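Local coordinates for protein DNA ligase (Aquifex aeolicus, PDB 3QWU) that binds adenosine and a calcium ion and probably acts as an ATP-dependent polynucleotide ligase of the nucleotidyltransferase family, at residues Asp126-Glu137 with Asp151-Lys162. Numbering follows the deposited sequence.
With ADN (adenosine), chain C.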
loop_
_atom_site.group_PDB
_atom_site.type_symbol
_atom_site.label_atom_id
_atom_site.label_comp_id
_atom_site.label_asym_id
_atom_site.label_seq_id
_atom_site.Cartn_x
_atom_site.Cartn_y
_atom_site.Cartn_z
ATOM N N ASP A 126 -38.533 -5.563 -19.966
ATOM C CA ASP A 126 -37.843 -6.387 -18.962
ATOM C C ASP A 126 -36.274 -6.260 -18.976
ATOM O O ASP A 126 -35.591 -6.532 -17.977
ATOM C CB ASP A 126 -38.275 -7.872 -19.134
ATOM C CG ASP A 126 -38.091 -8.407 -20.608
ATOM O OD1 ASP A 126 -38.647 -7.797 -21.602
ATOM O OD2 ASP A 126 -37.397 -9.447 -20.758
ATOM N N LEU A 127 -35.714 -5.861 -20.109
ATOM C CA LEU A 127 -34.258 -5.823 -20.255
ATOM C C LEU A 127 -33.574 -4.710 -19.407
ATOM O O LEU A 127 -34.097 -3.577 -19.185
ATOM C CB LEU A 127 -33.889 -5.687 -21.727
ATOM C CG LEU A 127 -34.219 -6.883 -22.617
ATOM C CD1 LEU A 127 -33.689 -6.621 -24.014
ATOM C CD2 LEU A 127 -33.697 -8.187 -22.053
ATOM N N VAL A 128 -32.419 -5.087 -18.871
ATOM C CA VAL A 128 -31.492 -4.129 -18.302
ATOM C C VAL A 128 -30.227 -4.193 -19.128
ATOM O O VAL A 128 -29.664 -5.296 -19.339
ATOM C CB VAL A 128 -31.126 -4.475 -16.885
ATOM C CG1 VAL A 128 -30.209 -3.391 -16.352
ATOM C CG2 VAL A 128 -32.429 -4.759 -16.005
ATOM N N ILE A 129 -29.793 -3.027 -19.639
ATOM C CA ILE A 129 -28.652 -3.019 -20.549
ATOM C C ILE A 129 -27.449 -2.756 -19.700
ATOM O O ILE A 129 -27.422 -1.773 -18.985
ATOM C CB ILE A 129 -28.743 -1.893 -21.611
ATOM C CG1 ILE A 129 -30.043 -2.000 -22.392
ATOM C CG2 ILE A 129 -27.537 -1.918 -22.546
ATOM C CD1 ILE A 129 -30.344 -0.765 -23.234
ATOM N N CYS A 130 -26.458 -3.635 -19.783
ATOM C CA CYS A 130 -25.208 -3.469 -19.070
ATOM C C CYS A 130 -24.153 -2.988 -20.100
ATOM O O CYS A 130 -23.824 -3.699 -21.049
ATOM C CB CYS A 130 -24.791 -4.791 -18.435
ATOM S SG CYS A 130 -25.940 -5.412 -17.212
ATOM N N ALA A 131 -23.641 -1.783 -19.871
ATOM C CA ALA A 131 -22.710 -1.127 -20.778
ATOM C C ALA A 131 -21.644 -0.347 -20.027
ATOM O O ALA A 131 -21.863 0.121 -18.903
ATOM C CB ALA A 131 -23.458 -0.168 -21.720
ATOM N N GLU A 132 -20.510 -0.197 -20.691
ATOM C CA GLU A 132 -19.442 0.702 -20.250
ATOM C C GLU A 132 -19.616 2.037 -20.946
ATOM O O GLU A 132 -19.744 2.072 -22.171
ATOM C CB GLU A 132 -18.093 0.138 -20.658
ATOM C CG GLU A 132 -16.922 0.668 -19.832
ATOM C CD GLU A 132 -16.878 0.112 -18.395
ATOM O OE1 GLU A 132 -17.772 -0.687 -18.074
ATOM O OE2 GLU A 132 -15.966 0.480 -17.614
ATOM N N VAL A 133 -19.629 3.131 -20.170
ATOM C CA VAL A 133 -19.509 4.471 -20.713
ATOM C C VAL A 133 -18.047 4.944 -20.609
ATOM O O VAL A 133 -17.413 4.831 -19.552
ATOM C CB VAL A 133 -20.386 5.438 -19.963
ATOM C CG1 VAL A 133 -20.289 6.810 -20.592
ATOM C CG2 VAL A 133 -21.816 4.974 -19.982
ATOM N N ALA A 134 -17.520 5.513 -21.693
ATOM C CA ALA A 134 -16.083 5.778 -21.785
ATOM C C ALA A 134 -15.804 6.953 -22.688
ATOM O O ALA A 134 -16.557 7.214 -23.684
ATOM C CB ALA A 134 -15.324 4.526 -22.278
ATOM N N GLY A 135 -14.717 7.641 -22.382
ATOM C CA GLY A 135 -14.343 8.846 -23.138
ATOM C C GLY A 135 -13.620 9.897 -22.306
ATOM O O GLY A 135 -13.621 9.861 -21.089
ATOM N N PRO A 136 -13.025 10.871 -22.970
ATOM C CA PRO A 136 -12.201 11.782 -22.206
ATOM C C PRO A 136 -13.029 12.827 -21.455
ATOM O O PRO A 136 -12.538 13.435 -20.510
ATOM C CB PRO A 136 -11.368 12.465 -23.273
ATOM C CG PRO A 136 -12.280 12.465 -24.496
ATOM C CD PRO A 136 -13.035 11.176 -24.405
ATOM N N GLU A 137 -14.270 13.042 -21.860
ATOM C CA GLU A 137 -15.083 14.015 -21.170
ATOM C C GLU A 137 -16.219 13.380 -20.341
ATOM O O GLU A 137 -17.389 13.651 -20.572
ATOM C CB GLU A 137 -15.618 14.998 -22.201
ATOM C CG GLU A 137 -14.520 15.663 -22.977
ATOM C CD GLU A 137 -15.044 16.501 -24.125
ATOM O OE1 GLU A 137 -16.256 16.812 -24.192
ATOM O OE2 GLU A 137 -14.229 16.849 -24.980
ATOM N N ASP A 151 -16.121 13.657 -25.984
ATOM C CA ASP A 151 -17.411 13.414 -25.341
ATOM C C ASP A 151 -17.334 12.036 -24.676
ATOM O O ASP A 151 -16.349 11.753 -24.001
ATOM C CB ASP A 151 -18.545 13.528 -26.382
ATOM C CG ASP A 151 -19.912 13.761 -25.755
ATOM O OD1 ASP A 151 -20.010 14.172 -24.568
ATOM O OD2 ASP A 151 -20.907 13.563 -26.475
ATOM N N VAL A 152 -18.355 11.199 -24.872
ATOM C CA VAL A 152 -18.419 9.866 -24.306
ATOM C C VAL A 152 -19.224 9.021 -25.259
ATOM O O VAL A 152 -19.993 9.535 -26.087
ATOM C CB VAL A 152 -19.160 9.852 -22.964
ATOM C CG1 VAL A 152 -18.240 10.202 -21.870
ATOM C CG2 VAL A 152 -20.311 10.830 -23.014
ATOM N N GLN A 153 -19.064 7.705 -25.096
ATOM C CA GLN A 153 -19.645 6.699 -25.968
ATOM C C GLN A 153 -19.957 5.541 -25.053
ATOM O O GLN A 153 -19.377 5.429 -23.977
ATOM C CB GLN A 153 -18.663 6.258 -27.051
ATOM C CG GLN A 153 -18.642 7.169 -28.283
ATOM C CD GLN A 153 -17.655 6.670 -29.353
ATOM O OE1 GLN A 153 -17.533 5.464 -29.566
ATOM N NE2 GLN A 153 -16.921 7.602 -29.994
ATOM N N LEU A 154 -20.865 4.693 -25.503
ATOM C CA LEU A 154 -21.390 3.666 -24.682
ATOM C C LEU A 154 -21.205 2.361 -25.429
ATOM O O LEU A 154 -21.351 2.318 -26.612
ATOM C CB LEU A 154 -22.824 3.995 -24.371
ATOM C CG LEU A 154 -23.663 2.970 -23.668
ATOM C CD1 LEU A 154 -24.770 3.689 -22.926
ATOM C CD2 LEU A 154 -24.166 2.031 -24.730
ATOM N N PHE A 155 -20.828 1.322 -24.716
ATOM C CA PHE A 155 -20.596 0.034 -25.282
ATOM C C PHE A 155 -21.261 -1.053 -24.458
ATOM O O PHE A 155 -20.811 -1.339 -23.352
ATOM C CB PHE A 155 -19.091 -0.196 -25.340
ATOM C CG PHE A 155 -18.343 0.810 -26.219
ATOM C CD1 PHE A 155 -18.260 0.644 -27.571
ATOM C CD2 PHE A 155 -17.741 1.910 -25.677
ATOM C CE1 PHE A 155 -17.562 1.598 -28.401
ATOM C CE2 PHE A 155 -17.045 2.835 -26.503
ATOM C CZ PHE A 155 -17.008 2.669 -27.859
ATOM N N VAL A 156 -22.350 -1.632 -24.983
ATOM C CA VAL A 156 -23.018 -2.761 -24.372
ATOM C C VAL A 156 -22.100 -4.015 -24.308
ATOM O O VAL A 156 -21.389 -4.331 -25.269
ATOM C CB VAL A 156 -24.323 -3.146 -25.191
ATOM C CG1 VAL A 156 -25.030 -4.376 -24.552
ATOM C CG2 VAL A 156 -25.267 -1.974 -25.315
ATOM N N PHE A 157 -22.080 -4.674 -23.148
ATOM C CA PHE A 157 -21.377 -5.936 -22.949
ATOM C C PHE A 157 -22.253 -7.001 -22.276
ATOM O O PHE A 157 -21.856 -8.188 -22.181
ATOM C CB PHE A 157 -20.089 -5.716 -22.126
ATOM C CG PHE A 157 -20.304 -5.111 -20.766
ATOM C CD1 PHE A 157 -20.864 -5.824 -19.744
ATOM C CD2 PHE A 157 -19.954 -3.800 -20.509
ATOM C CE1 PHE A 157 -21.071 -5.188 -18.483
ATOM C CE2 PHE A 157 -20.180 -3.210 -19.272
ATOM C CZ PHE A 157 -20.748 -3.896 -18.281
ATOM N N ASP A 158 -23.423 -6.618 -21.763
ATOM C CA ASP A 158 -24.314 -7.629 -21.171
ATOM C C ASP A 158 -25.785 -7.162 -21.155
ATOM O O ASP A 158 -26.077 -5.962 -21.319
ATOM C CB ASP A 158 -23.806 -8.059 -19.744
ATOM C CG ASP A 158 -22.769 -9.253 -19.779
ATOM O OD1 ASP A 158 -23.018 -10.256 -20.522
ATOM O OD2 ASP A 158 -21.728 -9.194 -19.052
ATOM N N PHE A 159 -26.694 -8.124 -21.027
ATOM C CA PHE A 159 -28.064 -7.832 -20.644
ATOM C C PHE A 159 -28.391 -8.644 -19.417
ATOM O O PHE A 159 -27.987 -9.798 -19.287
ATOM C CB PHE A 159 -29.079 -8.209 -21.724
ATOM C CG PHE A 159 -28.964 -7.417 -22.994
ATOM C CD1 PHE A 159 -29.537 -6.184 -23.099
ATOM C CD2 PHE A 159 -28.313 -7.944 -24.102
ATOM C CE1 PHE A 159 -29.437 -5.481 -24.272
ATOM C CE2 PHE A 159 -28.222 -7.218 -25.302
ATOM C CZ PHE A 159 -28.745 -5.990 -25.366
ATOM N N MET A 160 -29.083 -8.003 -18.497
ATOM C CA MET A 160 -29.659 -8.650 -17.376
ATOM C C MET A 160 -31.130 -8.474 -17.569
ATOM O O MET A 160 -31.537 -7.905 -18.572
ATOM C CB MET A 160 -29.148 -8.004 -16.101
ATOM C CG MET A 160 -27.685 -8.358 -15.847
ATOM S SD MET A 160 -26.955 -7.619 -14.378
ATOM C CE MET A 160 -27.753 -8.511 -13.018
ATOM N N LYS A 161 -31.920 -8.947 -16.617
ATOM C CA LYS A 161 -33.354 -8.830 -16.646
ATOM C C LYS A 161 -33.855 -8.324 -15.300
ATOM O O LYS A 161 -33.363 -8.721 -14.279
ATOM C CB LYS A 161 -33.976 -10.232 -16.927
ATOM C CG LYS A 161 -34.251 -10.538 -18.416
ATOM C CD LYS A 161 -34.792 -11.976 -18.716
ATOM C CE LYS A 161 -35.748 -11.967 -19.949
ATOM N NZ LYS A 161 -35.766 -13.242 -20.776
ATOM N N LYS A 162 -34.879 -7.494 -15.296
ATOM C CA LYS A 162 -35.493 -7.072 -14.045
ATOM C C LYS A 162 -35.845 -8.272 -13.150
ATOM O O LYS A 162 -36.377 -9.294 -13.629
ATOM C CB LYS A 162 -36.801 -6.275 -14.306
ATOM C CG LYS A 162 -36.590 -4.774 -14.604
ATOM C CD LYS A 162 -37.828 -4.158 -15.258
ATOM C CE LYS A 162 -37.559 -2.742 -15.799
ATOM N NZ LYS A 162 -38.638 -2.303 -16.721
HETATM O "O5'" ADN C . -15.555 -5.731 -13.078
HETATM C "C5'" ADN C . -15.189 -5.575 -14.450
HETATM C "C4'" ADN C . -15.730 -4.251 -14.974
HETATM O "O4'" ADN C . -15.218 -3.954 -16.309
HETATM C "C3'" ADN C . -17.246 -4.299 -15.106
HETATM O "O3'" ADN C . -17.966 -3.899 -13.943
HETATM C "C2'" ADN C . -17.539 -3.407 -16.309
HETATM O "O2'" ADN C . -17.984 -2.127 -15.893
HETATM C "C1'" ADN C . -16.229 -3.276 -17.084
HETATM N N9 ADN C . -16.261 -3.887 -18.422
HETATM C C8 ADN C . -15.683 -3.332 -19.512
HETATM N N7 ADN C . -15.846 -4.092 -20.621
HETATM C C5 ADN C . -16.528 -5.188 -20.199
HETATM C C6 ADN C . -16.994 -6.414 -20.855
HETATM N N6 ADN C . -16.745 -6.550 -22.188
HETATM N N1 ADN C . -17.703 -7.321 -20.114
HETATM C C2 ADN C . -17.912 -7.127 -18.779
HETATM N N3 ADN C . -17.473 -6.026 -18.105
HETATM C C4 ADN C . -16.808 -5.049 -18.762
HETATM O O HOH W 1 -36.117 -2.051 -18.879
HETATM O O HOH W 2 -19.382 14.859 -21.742
#
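The ring of Phe-157 is sandwiched between the peptide backbone of strand 127-134 and the bound adenosine. Over one face sit Cys-130 O, 3.7 Å above the ring plane, and Ala-131 N; the opposite face carries the adenine, while Asp-158 OD2 lies at the edge, in plane. Phe-157 CD1 lies 3.4 Å from ADN C2. With CG between its own backbone N and carbonyl carbon (chi1 59°), the ring folds back over the neighbouring strand. The other phenylalanines are used differently: Phe-155 turns an edge to Glu-132 O, and Phe-159 runs alongside Ile-129, Phe-159 CE1 4.0 Å from Ile-129 CG1.

The ring springs from a classic beta bulge. Phe-157 and Asp-158 both face Cys-130, whose carbonyl O accepts from Phe-157 N at 2.9 Å and from Asp-158 N at 3.0 Å; beyond it the antiparallel register moves by one residue. The bulge leaves Asp-158 turned to the same face as Cys-130 and Glu-132, where its carboxylate forms salt bridges with Lys-219, Arg-227 and Lys-173 and a hydrogen bond with Tyr-54. Glu-132, bent at chi2 (72°), offers OE1 to the ribose, accepting from ADN O2' at 2.6 Å, while Gly-83 N holds OE2. On the other face Ile-129 CG2 meets Val-156 CG2 at 3.6 Å and Leu-154 CG presses on Ala-131 CB, next to helices 106-115 and 119-123.

A ribose-binding glutamate and a phenylalanine that lays a ring face against the adenine, on adjacent antiparallel strands, are consistent with the adenylation domain of ATP-dependent DNA and RNA ligases.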